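Side-chain contacts in synaptic vesicle membrane protein VAT-1 homolog-like (Homo sapiens, PDB 4A27), which probably acts as an oxidoreductase of the quinone oxidoreductase branch of the zinc-containing alcohol dehydrogenase family: residues A[41-46]-A[124-129]; A[281-286]-A[291-296]; A[132-137]-A[160-165]; A[323-328]-A[336-341]. One frame throughout, in Å; residues are numbered along the deposited sequence.

Along the chain contact 1 closes first, followed by contacts 3, 2 and 4. Contacts 1 and 3 share helix 124-137, their centres about 16 Å apart. The centre of contact 2 lies about 13 Å from that of contact 1; its Ile293 touches Val128 and Val132 of the same helix. Contact 4, with its centre about 12 Å from that of contact 1, is joined to it through neighbouring strands 32-42 and 337-341 and through Lys337, which bonds to Asn43. Contacts 2 and 3 each lie about 25 Å, centre to centre, from contact 4, across the middle of the chain, and both reach the second subunit. Contact 1 thus links helix 124-137 to the mixed sheet.

Contact 1: residues A[41-46]-A[124-129]; sequences GLNFID and PMNFVT
Asn43 carries this contact, laying its amide against the folded side chain of Met125. Asn43 OD1 lies 3.6 Å from Met125 CB, while Asn43 ND2 approaches Met125 CG at 3.8 Å. Turns at chi2 (-74°) and chi3 (-84°) curl the thioether chain back, so that Met125 CE stands almost directly above the amide plane, 3.9 Å from Asn43 CG. Nothing polar joins the two segments directly: the oxygens Asn43 OD1 and Asn126 OD1 come only to 4.1 Å. The amide is fixed instead by partners outside them, OD1 bonding to Lys337 NZ and ND2 to Glu67 OE1. Glu67 also accepts a bond from Met125 N on OE2, and its single carboxylate thereby grips both sides of the contact. An alanine at Asn43 is likely to leave Lys337 and Glu67 each short of an amide partner and to open a gap beside the Met125 methyl. Farther along, Asp46 folds back on the start of the segment. Its OD2 takes the N-H of Asn43 at 2.7 Å in a nearly straight bond (166°), and Asp46 N returns a bond to Asn43 O, fixing the passage from strand 32-42 into helix 44-51. On the other side, Met125 O receives Thr129 N and OG1 from opposite faces of its carbonyl plane. The contact joins the strand-to-helix turn of the GroES-like region to helix 124-137, consistent with the medium-chain dehydrogenase/reductase fold.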
loop_
_atom_site.group_PDB
_atom_site.type_symbol
_atom_site.label_atom_id
_atom_site.label_comp_id
_atom_site.label_asym_id
_atom_site.label_seq_id
_atom_site.Cartn_x
_atom_site.Cartn_y
_atom_site.Cartn_z
ATOM N N GLY A 41 -29.250 4.885 3.586
ATOM C CA GLY A 41 -28.506 4.253 2.501
ATOM C C GLY A 41 -28.775 2.764 2.412
ATOM O O GLY A 41 -28.941 2.079 3.434
ATOM N N LEU A 42 -28.927 2.274 1.197
ATOM C CA LEU A 42 -28.961 0.813 0.948
ATOM C C LEU A 42 -27.584 0.380 0.490
ATOM O O LEU A 42 -27.026 0.966 -0.455
ATOM C CB LEU A 42 -29.989 0.497 -0.112
ATOM C CG LEU A 42 -31.211 -0.256 0.368
ATOM C CD1 LEU A 42 -32.443 0.472 -0.047
ATOM C CD2 LEU A 42 -31.146 -1.669 -0.209
ATOM N N ASN A 43 -27.006 -0.591 1.196
ATOM C CA ASN A 43 -25.709 -1.096 0.841
ATOM C C ASN A 43 -25.752 -2.596 0.621
ATOM O O ASN A 43 -26.576 -3.310 1.193
ATOM C CB ASN A 43 -24.687 -0.726 1.934
ATOM C CG ASN A 43 -24.510 0.780 2.084
ATOM O OD1 ASN A 43 -23.784 1.389 1.306
ATOM N ND2 ASN A 43 -25.192 1.397 3.082
ATOM N N PHE A 44 -24.816 -3.088 -0.174
ATOM C CA PHE A 44 -24.744 -4.506 -0.454
ATOM C C PHE A 44 -24.668 -5.363 0.812
ATOM O O PHE A 44 -25.265 -6.431 0.866
ATOM C CB PHE A 44 -23.543 -4.828 -1.334
ATOM C CG PHE A 44 -23.656 -6.154 -2.004
ATOM C CD1 PHE A 44 -24.417 -6.290 -3.169
ATOM C CD2 PHE A 44 -23.033 -7.285 -1.458
ATOM C CE1 PHE A 44 -24.547 -7.535 -3.797
ATOM C CE2 PHE A 44 -23.148 -8.537 -2.083
ATOM C CZ PHE A 44 -23.909 -8.664 -3.257
ATOM N N ILE A 45 -23.918 -4.908 1.811
ATOM C CA ILE A 45 -23.853 -5.603 3.087
ATOM C C ILE A 45 -25.257 -5.876 3.700
ATOM O O ILE A 45 -25.481 -6.936 4.338
ATOM C CB ILE A 45 -22.921 -4.840 4.075
ATOM C CG1 ILE A 45 -22.618 -5.702 5.314
ATOM C CG2 ILE A 45 -23.555 -3.513 4.505
ATOM C CD1 ILE A 45 -21.748 -6.898 5.040
ATOM N N ASP A 46 -26.211 -4.961 3.479
ATOM C CA ASP A 46 -27.592 -5.159 3.957
ATOM C C ASP A 46 -28.203 -6.449 3.380
ATOM O O ASP A 46 -28.950 -7.160 4.065
ATOM C CB ASP A 46 -28.503 -3.928 3.674
ATOM C CG ASP A 46 -27.944 -2.608 4.263
ATOM O OD1 ASP A 46 -27.500 -2.598 5.432
ATOM O OD2 ASP A 46 -27.968 -1.555 3.579
ATOM N N PRO A 124 -21.682 9.020 2.914
ATOM C CA PRO A 124 -20.625 8.440 3.768
ATOM C C PRO A 124 -20.062 7.079 3.391
ATOM O O PRO A 124 -18.860 6.950 3.242
ATOM C CB PRO A 124 -21.276 8.334 5.168
ATOM C CG PRO A 124 -22.644 8.793 5.029
ATOM C CD PRO A 124 -22.989 8.988 3.600
ATOM N N MET A 125 -20.889 6.054 3.246
ATOM C CA MET A 125 -20.340 4.737 2.934
ATOM C C MET A 125 -19.520 4.775 1.652
ATOM O O MET A 125 -18.342 4.387 1.660
ATOM C CB MET A 125 -21.431 3.676 2.840
ATOM C CG MET A 125 -22.013 3.247 4.197
ATOM S SD MET A 125 -20.897 2.179 5.149
ATOM C CE MET A 125 -21.349 0.607 4.379
ATOM N N ASN A 126 -20.146 5.217 0.554
ATOM C CA ASN A 126 -19.508 5.128 -0.746
ATOM C C ASN A 126 -18.283 6.019 -0.841
ATOM O O ASN A 126 -17.216 5.566 -1.327
ATOM C CB ASN A 126 -20.465 5.405 -1.899
ATOM C CG ASN A 126 -21.553 4.335 -2.059
ATOM O OD1 ASN A 126 -21.456 3.247 -1.519
ATOM N ND2 ASN A 126 -22.589 4.656 -2.811
ATOM N N PHE A 127 -18.398 7.272 -0.412
ATOM C CA PHE A 127 -17.302 8.196 -0.618
ATOM C C PHE A 127 -16.145 7.988 0.364
ATOM O O PHE A 127 -14.978 8.148 -0.023
ATOM C CB PHE A 127 -17.760 9.653 -0.664
ATOM C CG PHE A 127 -18.354 10.038 -1.994
ATOM C CD1 PHE A 127 -19.669 9.694 -2.305
ATOM C CD2 PHE A 127 -17.582 10.698 -2.950
ATOM C CE1 PHE A 127 -20.208 9.997 -3.564
ATOM C CE2 PHE A 127 -18.120 11.017 -4.213
ATOM C CZ PHE A 127 -19.444 10.663 -4.504
ATOM N N VAL A 128 -16.433 7.600 1.610
ATOM C CA VAL A 128 -15.350 7.324 2.536
ATOM C C VAL A 128 -14.607 6.061 2.044
ATOM O O VAL A 128 -13.397 5.999 2.082
ATOM C CB VAL A 128 -15.837 7.167 4.025
ATOM C CG1 VAL A 128 -14.735 6.711 4.903
ATOM C CG2 VAL A 128 -16.409 8.506 4.580
ATOM N N THR A 129 -15.329 5.057 1.572
ATOM C CA THR A 129 -14.672 3.844 1.095
ATOM C C THR A 129 -13.712 4.187 -0.040
ATOM O O THR A 129 -12.555 3.785 -0.065
ATOM C CB THR A 129 -15.732 2.818 0.643
ATOM O OG1 THR A 129 -16.493 2.429 1.779
ATOM C CG2 THR A 129 -15.120 1.577 -0.029
#

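Contact 2: residues A[281-286]-A[291-296]; sequences LNLLFK and GLIRGV. With EDO (1,2-ethanediol), chain E.
Leu283 and Leu284 of the short helix 280-285 meet Ile293 of segment 291-296; Leu292, one residue earlier, also packs on Leu231 of the second subunit. Ile293 makes the central contact, its CD1 tip on Leu283 and the fork of its CG1 and CG2 on Leu284. With CG1 beside the backbone N (chi1 -68°), the longer branch carries Ile293 CD1 to 4.0 Å from Leu283 CD2. At the root of the same side chain, Leu284 CD2 rests 3.9 Å from Ile293 CG1 and 4.0 Å from Ile293 CG2. The Leu284 and Ile293 side chains meet roughly at right angles. All three side chains are buried, and the packing is wholly apolar. Phe91 covers both Leu284 and Ile293, while Val128 and Val132 of helix 124-137 also touch Ile293. Arg294, next along the segment, faces another way: bent at chi3, it sends NH2 to Val108 O. Its NE lies beside O1 of a 1,2-ethanediol molecule, probably from the crystallisation liquor, at a separation too short to be trusted in detail. Val296 then packs on Tyr131 of helix 124-137. On the facing helix, Leu283 also touches Pro230 of the second subunit. The unit is two consecutive helices, 280-285 and 290-305, joined by a short connection into an antiparallel helical hairpin (alpha-alpha hairpin) and packed through a small hydrophobic patch close to the subunit interface, within the zinc-binding dehydrogenase family region.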
loop_
_atom_site.group_PDB
_atom_site.type_symbol
_atom_site.label_atom_id
_atom_site.label_comp_id
_atom_site.label_asym_id
_atom_site.label_seq_id
_atom_site.Cartn_x
_atom_site.Cartn_y
_atom_site.Cartn_z
ATOM N N LEU A 281 -16.812 -0.735 7.799
ATOM C CA LEU A 281 -17.599 -0.976 9.008
ATOM C C LEU A 281 -16.719 -1.486 10.143
ATOM O O LEU A 281 -16.803 -0.974 11.270
ATOM C CB LEU A 281 -18.785 -1.916 8.747
ATOM C CG LEU A 281 -19.862 -1.229 7.898
ATOM C CD1 LEU A 281 -20.967 -2.162 7.659
ATOM C CD2 LEU A 281 -20.432 0.096 8.471
ATOM N N ASN A 282 -15.845 -2.434 9.836
ATOM C CA ASN A 282 -14.884 -2.930 10.826
ATOM C C ASN A 282 -13.942 -1.873 11.332
ATOM O O ASN A 282 -13.632 -1.853 12.525
ATOM C CB ASN A 282 -14.047 -4.062 10.271
ATOM C CG ASN A 282 -14.825 -5.330 10.123
ATOM O OD1 ASN A 282 -15.995 -5.413 10.519
ATOM N ND2 ASN A 282 -14.198 -6.326 9.514
ATOM N N LEU A 283 -13.496 -0.998 10.435
ATOM C CA LEU A 283 -12.622 0.106 10.803
ATOM C C LEU A 283 -13.317 1.012 11.802
ATOM O O LEU A 283 -12.693 1.466 12.764
ATOM C CB LEU A 283 -12.213 0.916 9.559
ATOM C CG LEU A 283 -10.998 1.833 9.609
ATOM C CD1 LEU A 283 -9.732 1.070 10.049
ATOM C CD2 LEU A 283 -10.758 2.486 8.224
ATOM N N LEU A 284 -14.615 1.244 11.575
ATOM C CA LEU A 284 -15.434 2.098 12.422
ATOM C C LEU A 284 -15.780 1.493 13.805
ATOM O O LEU A 284 -15.536 2.114 14.831
ATOM C CB LEU A 284 -16.739 2.443 11.730
ATOM C CG LEU A 284 -16.602 3.408 10.564
ATOM C CD1 LEU A 284 -17.871 3.365 9.720
ATOM C CD2 LEU A 284 -16.275 4.810 11.058
ATOM N N PHE A 285 -16.324 0.287 13.790
ATOM C CA PHE A 285 -17.053 -0.269 14.920
ATOM C C PHE A 285 -16.280 -1.359 15.661
ATOM O O PHE A 285 -16.706 -1.730 16.733
ATOM C CB PHE A 285 -18.406 -0.845 14.464
ATOM C CG PHE A 285 -19.351 0.173 13.906
ATOM C CD1 PHE A 285 -19.629 1.346 14.596
ATOM C CD2 PHE A 285 -19.971 -0.035 12.688
ATOM C CE1 PHE A 285 -20.517 2.302 14.065
ATOM C CE2 PHE A 285 -20.871 0.908 12.173
ATOM C CZ PHE A 285 -21.126 2.071 12.857
ATOM N N LYS A 286 -15.191 -1.878 15.077
ATOM C CA LYS A 286 -14.329 -2.888 15.725
ATOM C C LYS A 286 -12.901 -2.408 15.996
ATOM O O LYS A 286 -12.298 -2.831 16.981
ATOM C CB LYS A 286 -14.221 -4.160 14.882
ATOM C CG LYS A 286 -15.523 -4.799 14.566
ATOM C CD LYS A 286 -15.319 -6.166 13.931
ATOM C CE LYS A 286 -16.660 -6.775 13.519
ATOM N NZ LYS A 286 -16.500 -8.068 12.815
ATOM N N GLY A 291 -11.663 8.645 14.459
ATOM C CA GLY A 291 -10.890 9.895 14.276
ATOM C C GLY A 291 -10.361 10.089 12.854
ATOM O O GLY A 291 -10.544 11.151 12.234
ATOM N N LEU A 292 -9.686 9.065 12.350
ATOM C CA LEU A 292 -9.223 9.042 10.967
ATOM C C LEU A 292 -10.366 9.312 9.992
ATOM O O LEU A 292 -10.237 10.148 9.075
ATOM C CB LEU A 292 -8.601 7.675 10.653
ATOM C CG LEU A 292 -8.206 7.501 9.180
ATOM C CD1 LEU A 292 -7.139 8.548 8.770
ATOM C CD2 LEU A 292 -7.739 6.092 8.959
ATOM N N ILE A 293 -11.480 8.596 10.183
ATOM C CA ILE A 293 -12.607 8.677 9.255
ATOM C C ILE A 293 -13.153 10.096 9.241
ATOM O O ILE A 293 -13.525 10.606 8.190
ATOM C CB ILE A 293 -13.670 7.616 9.530
ATOM C CG1 ILE A 293 -13.115 6.213 9.200
ATOM C CG2 ILE A 293 -15.035 7.920 8.788
ATOM C CD1 ILE A 293 -12.473 6.076 7.767
ATOM N N ARG A 294 -13.121 10.767 10.376
ATOM C CA ARG A 294 -13.603 12.144 10.457
ATOM C C ARG A 294 -12.740 13.055 9.615
ATOM O O ARG A 294 -13.268 13.973 8.958
ATOM C CB ARG A 294 -13.650 12.643 11.905
ATOM C CG ARG A 294 -14.189 14.082 12.072
ATOM C CD ARG A 294 -14.626 14.404 13.529
ATOM N NE ARG A 294 -15.654 13.450 13.930
ATOM C CZ ARG A 294 -16.970 13.602 13.752
ATOM N NH1 ARG A 294 -17.487 14.719 13.278
ATOM N NH2 ARG A 294 -17.783 12.631 14.090
ATOM N N GLY A 295 -11.422 12.838 9.664
ATOM C CA GLY A 295 -10.501 13.488 8.736
ATOM C C GLY A 295 -10.866 13.294 7.272
ATOM O O GLY A 295 -10.946 14.260 6.520
ATOM N N VAL A 296 -11.115 12.044 6.872
ATOM C CA VAL A 296 -11.599 11.760 5.513
ATOM C C VAL A 296 -12.897 12.490 5.186
ATOM O O VAL A 296 -12.996 13.168 4.157
ATOM C CB VAL A 296 -11.789 10.239 5.321
ATOM C CG1 VAL A 296 -12.534 9.901 3.993
ATOM C CG2 VAL A 296 -10.416 9.563 5.425
HETATM C C1 EDO E . -13.334 12.845 16.382
HETATM O O1 EDO E . -14.448 12.364 15.598
HETATM C C2 EDO E . -12.931 11.504 16.901
HETATM O O2 EDO E . -13.950 10.831 16.152
#

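Contact 3: residues A[132-137]-A[160-165]; sequences VMLFEV and AQLCST
Leu134 and Leu162 share one conformation, CG beside the backbone N (chi1 -73° and -72°). In Leu134 the nearly straight second torsion then thrusts CD1 outward between Leu162 and Cys163. That methyl bridges the contact: Leu134 CD1 lies 3.9 Å from Leu162 CB and 4.1 Å from Cys163 SG. Cys163 contributes its sulfur, while the two leucine chains run at a slant past one another. Phe135 adds its ring beside this patch, with Phe135 CE2 4.5 Å from Leu162 CB. Leu162 O lies near the plane of the ring, at its edge, and 4.4 Å from Phe135 CZ, and Leu134 CB covers one ring face, offset toward the rim. The same carbonyl oxygen is hydrogen-bonded within its own segment: Thr165 OG1 meets Leu162 O at 2.5 Å in the carbonyl plane, on a lone pair, and Thr165 N bonds to it as well. Both bonds tie Thr165 back to Leu162. On the other side the helix widens, Glu136 N and Val137 N both bonding to Val132 O in a pi-type turn. Leu162 also packs on Leu300 and Leu303 of helix 290-305, while Glu136 forms a salt bridge to Arg141 of the second subunit. Helices 124-137 and 154-163 thus lie side by side next to helix 290-305, and Met133 turns from the first of them onto strands 232-237 and 274-278 of the parallel sheet.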
loop_
_atom_site.group_PDB
_atom_site.type_symbol
_atom_site.label_atom_id
_atom_site.label_comp_id
_atom_site.label_asym_id
_atom_site.label_seq_id
_atom_site.Cartn_x
_atom_site.Cartn_y
_atom_site.Cartn_z
ATOM N N VAL A 132 -10.672 6.246 1.176
ATOM C CA VAL A 132 -9.720 5.556 1.992
ATOM C C VAL A 132 -8.914 4.588 1.137
ATOM O O VAL A 132 -7.683 4.448 1.339
ATOM C CB VAL A 132 -10.359 4.870 3.201
ATOM C CG1 VAL A 132 -9.299 4.102 3.921
ATOM C CG2 VAL A 132 -10.982 5.907 4.156
ATOM N N MET A 133 -9.577 3.928 0.187
ATOM C CA MET A 133 -8.860 3.000 -0.681
ATOM C C MET A 133 -7.816 3.681 -1.537
ATOM O O MET A 133 -6.729 3.131 -1.735
ATOM C CB MET A 133 -9.820 2.217 -1.554
ATOM C CG MET A 133 -10.713 1.264 -0.767
ATOM S SD MET A 133 -11.652 0.112 -1.845
ATOM C CE MET A 133 -12.532 1.366 -2.845
ATOM N N LEU A 134 -8.182 4.825 -2.115
ATOM C CA LEU A 134 -7.337 5.483 -3.062
ATOM C C LEU A 134 -6.173 6.196 -2.418
ATOM O O LEU A 134 -5.092 6.239 -3.011
ATOM C CB LEU A 134 -8.116 6.523 -3.875
ATOM C CG LEU A 134 -9.092 6.014 -4.944
ATOM C CD1 LEU A 134 -9.951 7.232 -5.490
ATOM C CD2 LEU A 134 -8.338 5.177 -6.065
ATOM N N PHE A 135 -6.386 6.790 -1.236
ATOM C CA PHE A 135 -5.389 7.649 -0.653
ATOM C C PHE A 135 -4.784 7.154 0.654
ATOM O O PHE A 135 -3.712 7.598 0.996
ATOM C CB PHE A 135 -5.940 9.062 -0.449
ATOM C CG PHE A 135 -6.458 9.685 -1.697
ATOM C CD1 PHE A 135 -5.570 10.118 -2.690
ATOM C CD2 PHE A 135 -7.827 9.906 -1.878
ATOM C CE1 PHE A 135 -6.054 10.725 -3.884
ATOM C CE2 PHE A 135 -8.319 10.523 -3.052
ATOM C CZ PHE A 135 -7.416 10.923 -4.056
ATOM N N GLU A 136 -5.433 6.221 1.356
ATOM C CA GLU A 136 -4.857 5.649 2.558
ATOM C C GLU A 136 -4.318 4.232 2.330
ATOM O O GLU A 136 -3.232 3.948 2.773
ATOM C CB GLU A 136 -5.828 5.728 3.696
ATOM C CG GLU A 136 -6.158 7.184 4.089
ATOM C CD GLU A 136 -5.004 7.898 4.828
ATOM O OE1 GLU A 136 -4.064 7.211 5.269
ATOM O OE2 GLU A 136 -5.034 9.145 4.961
ATOM N N VAL A 137 -5.013 3.373 1.580
ATOM C CA VAL A 137 -4.478 2.052 1.281
ATOM C C VAL A 137 -3.496 2.169 0.099
ATOM O O VAL A 137 -2.295 1.988 0.257
ATOM C CB VAL A 137 -5.589 1.035 1.025
ATOM C CG1 VAL A 137 -4.988 -0.293 0.671
ATOM C CG2 VAL A 137 -6.492 0.929 2.256
ATOM N N ALA A 160 -14.495 7.251 -9.443
ATOM C CA ALA A 160 -14.238 8.014 -10.704
ATOM C C ALA A 160 -14.160 9.489 -10.414
ATOM O O ALA A 160 -13.310 10.167 -10.920
ATOM C CB ALA A 160 -15.305 7.751 -11.760
ATOM N N GLN A 161 -15.036 9.987 -9.561
ATOM C CA GLN A 161 -15.072 11.416 -9.282
ATOM C C GLN A 161 -13.812 11.827 -8.514
ATOM O O GLN A 161 -13.277 12.892 -8.744
ATOM C CB GLN A 161 -16.308 11.757 -8.431
ATOM C CG GLN A 161 -17.600 11.631 -9.207
ATOM C CD GLN A 161 -18.802 12.013 -8.407
ATOM O OE1 GLN A 161 -18.690 12.774 -7.443
ATOM N NE2 GLN A 161 -19.982 11.547 -8.827
ATOM N N LEU A 162 -13.381 11.001 -7.552
ATOM C CA LEU A 162 -12.207 11.336 -6.771
ATOM C C LEU A 162 -10.922 11.256 -7.596
ATOM O O LEU A 162 -10.031 12.082 -7.416
ATOM C CB LEU A 162 -12.083 10.462 -5.513
ATOM C CG LEU A 162 -13.073 10.747 -4.427
ATOM C CD1 LEU A 162 -13.091 9.594 -3.381
ATOM C CD2 LEU A 162 -12.678 12.137 -3.825
ATOM N N CYS A 163 -10.819 10.275 -8.497
ATOM C CA CYS A 163 -9.668 10.224 -9.419
ATOM C C CYS A 163 -9.540 11.543 -10.229
ATOM O O CYS A 163 -8.426 12.008 -10.498
ATOM C CB CYS A 163 -9.783 9.061 -10.384
ATOM S SG CYS A 163 -9.503 7.432 -9.596
ATOM N N SER A 164 -10.674 12.137 -10.597
ATOM C CA SER A 164 -10.658 13.360 -11.391
ATOM C C SER A 164 -10.154 14.566 -10.602
ATOM O O SER A 164 -9.870 15.594 -11.200
ATOM C CB SER A 164 -12.037 13.657 -12.007
ATOM O OG SER A 164 -12.953 14.145 -11.042
ATOM N N THR A 165 -10.035 14.451 -9.283
ATOM C CA THR A 165 -9.433 15.540 -8.471
ATOM C C THR A 165 -7.903 15.501 -8.463
ATOM O O THR A 165 -7.266 16.441 -7.990
ATOM C CB THR A 165 -9.932 15.547 -6.990
ATOM O OG1 THR A 165 -9.579 14.310 -6.330
ATOM C CG2 THR A 165 -11.470 15.778 -6.909
#

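Contact 4: residues A[323-328]-A[336-341]; sequences KEAMQR and GKLILD
Leu338 has the most surface buried here, and a single methyl does its work. With CG beside the backbone N (chi1 -68°), CD2 rises from strand 337-341 toward helix 322-330, between Ala325 and Arg328. There Leu338 CD2 comes to 3.3 Å from Ala325 O, a close approach of methyl to carbonyl, and to 4.1 Å from Ala325 CB. The small Ala325 side chain is consistent with the close approach of helix and strand: the CA atoms of Ala325 and Leu338 are 7.0 Å apart. Trp317 of strand 313-317 and Leu42 of strand 32-42 touch Ala325 as well. The pair forms part of a beta-alpha-beta crossover, in which helix 322-330 connects the parallel strands 313-317 and 337-341 and covers one face of their sheet. Arg328, one helical turn on, flanks the methyl at about a right angle to the alanine with the aliphatic part of its chain: Arg328 CD lies 4.0 Å from Leu338 CD2, the two side chains slanting across each other. The extended Arg328 chain, its CG opposite the backbone N (chi1 -177°), carries the guanidinium beyond the leucine to a salt bridge between its NE and Asp314 OD2.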
loop_
_atom_site.group_PDB
_atom_site.type_symbol
_atom_site.label_atom_id
_atom_site.label_comp_id
_atom_site.label_asym_id
_atom_site.label_seq_id
_atom_site.Cartn_x
_atom_site.Cartn_y
_atom_site.Cartn_z
ATOM N N LYS A 323 -37.898 -4.416 -0.005
ATOM C CA LYS A 323 -37.710 -5.688 -0.721
ATOM C C LYS A 323 -37.385 -5.420 -2.175
ATOM O O LYS A 323 -36.438 -5.971 -2.737
ATOM C CB LYS A 323 -38.972 -6.568 -0.626
ATOM C CG LYS A 323 -39.249 -7.164 0.756
ATOM C CD LYS A 323 -40.481 -8.115 0.746
ATOM N N GLU A 324 -38.165 -4.555 -2.806
ATOM C CA GLU A 324 -37.941 -4.255 -4.232
ATOM C C GLU A 324 -36.587 -3.547 -4.479
ATOM O O GLU A 324 -35.925 -3.803 -5.481
ATOM C CB GLU A 324 -39.090 -3.425 -4.794
ATOM C CG GLU A 324 -39.056 -3.265 -6.303
ATOM C CD GLU A 324 -40.244 -2.471 -6.895
ATOM O OE1 GLU A 324 -41.282 -2.236 -6.200
ATOM O OE2 GLU A 324 -40.106 -2.080 -8.082
ATOM N N ALA A 325 -36.169 -2.680 -3.561
ATOM C CA ALA A 325 -34.879 -2.040 -3.711
ATOM C C ALA A 325 -33.740 -3.071 -3.603
ATOM O O ALA A 325 -32.781 -3.022 -4.373
ATOM C CB ALA A 325 -34.716 -0.964 -2.687
ATOM N N MET A 326 -33.820 -3.953 -2.608
ATOM C CA MET A 326 -32.821 -5.009 -2.444
ATOM C C MET A 326 -32.707 -5.887 -3.655
ATOM O O MET A 326 -31.602 -6.266 -4.064
ATOM C CB MET A 326 -33.148 -5.887 -1.248
ATOM C CG MET A 326 -32.631 -5.284 0.032
ATOM S SD MET A 326 -32.754 -6.451 1.368
ATOM C CE MET A 326 -31.522 -5.821 2.486
ATOM N N GLN A 327 -33.855 -6.190 -4.247
ATOM C CA GLN A 327 -33.891 -7.007 -5.446
ATOM C C GLN A 327 -33.132 -6.320 -6.536
ATOM O O GLN A 327 -32.343 -6.943 -7.255
ATOM C CB GLN A 327 -35.326 -7.225 -5.884
ATOM C CG GLN A 327 -35.472 -8.090 -7.114
ATOM C CD GLN A 327 -35.063 -9.551 -6.833
ATOM O OE1 GLN A 327 -35.585 -10.171 -5.906
ATOM N NE2 GLN A 327 -34.101 -10.081 -7.610
ATOM N N ARG A 328 -33.335 -5.017 -6.664
ATOM C CA ARG A 328 -32.617 -4.260 -7.710
ATOM C C ARG A 328 -31.097 -4.276 -7.526
ATOM O O ARG A 328 -30.349 -4.377 -8.496
ATOM C CB ARG A 328 -33.174 -2.842 -7.769
ATOM C CG ARG A 328 -32.581 -1.923 -8.869
ATOM C CD ARG A 328 -33.295 -0.582 -8.767
ATOM N NE ARG A 328 -32.718 0.490 -9.589
ATOM C CZ ARG A 328 -33.247 0.938 -10.729
ATOM N NH1 ARG A 328 -34.350 0.386 -11.246
ATOM N NH2 ARG A 328 -32.655 1.937 -11.372
ATOM N N GLY A 336 -25.471 4.170 -9.409
ATOM C CA GLY A 336 -25.412 4.965 -8.181
ATOM C C GLY A 336 -26.248 4.351 -7.076
ATOM O O GLY A 336 -26.654 3.186 -7.136
ATOM N N LYS A 337 -26.519 5.153 -6.069
ATOM C CA LYS A 337 -26.988 4.665 -4.772
ATOM C C LYS A 337 -28.492 4.512 -4.689
ATOM O O LYS A 337 -29.211 5.312 -5.243
ATOM C CB LYS A 337 -26.605 5.717 -3.720
ATOM C CG LYS A 337 -26.819 5.279 -2.296
ATOM C CD LYS A 337 -25.575 4.714 -1.693
ATOM C CE LYS A 337 -25.809 4.115 -0.303
ATOM N NZ LYS A 337 -24.570 3.652 0.357
ATOM N N LEU A 338 -28.968 3.503 -3.985
ATOM C CA LEU A 338 -30.397 3.389 -3.723
ATOM C C LEU A 338 -30.622 3.943 -2.334
ATOM O O LEU A 338 -29.874 3.639 -1.423
ATOM C CB LEU A 338 -30.868 1.921 -3.784
ATOM C CG LEU A 338 -30.808 1.295 -5.177
ATOM C CD1 LEU A 338 -29.345 1.123 -5.620
ATOM C CD2 LEU A 338 -31.583 -0.008 -5.167
ATOM N N ILE A 339 -31.670 4.732 -2.171
ATOM C CA ILE A 339 -31.956 5.387 -0.933
ATOM C C ILE A 339 -33.355 5.096 -0.463
ATOM O O ILE A 339 -34.292 5.142 -1.238
ATOM C CB ILE A 339 -31.913 6.920 -1.121
ATOM C CG1 ILE A 339 -30.479 7.349 -1.362
ATOM C CG2 ILE A 339 -32.507 7.605 0.109
ATOM C CD1 ILE A 339 -29.527 6.845 -0.270
ATOM N N LEU A 340 -33.481 4.782 0.831
ATOM C CA LEU A 340 -34.789 4.642 1.456
ATOM C C LEU A 340 -35.180 6.039 1.923
ATOM O O LEU A 340 -34.478 6.632 2.748
ATOM C CB LEU A 340 -34.707 3.750 2.670
ATOM C CG LEU A 340 -34.336 2.288 2.440
ATOM C CD1 LEU A 340 -34.695 1.476 3.695
ATOM C CD2 LEU A 340 -35.043 1.755 1.187
ATOM N N ASP A 341 -36.258 6.556 1.384
ATOM C CA ASP A 341 -36.717 7.907 1.697
ATOM C C ASP A 341 -37.949 7.787 2.629
ATOM O O ASP A 341 -39.025 7.379 2.196
ATOM C CB ASP A 341 -37.064 8.596 0.379
ATOM C CG ASP A 341 -37.500 10.006 0.553
ATOM O OD1 ASP A 341 -38.078 10.313 1.616
ATOM O OD2 ASP A 341 -37.311 10.781 -0.404
#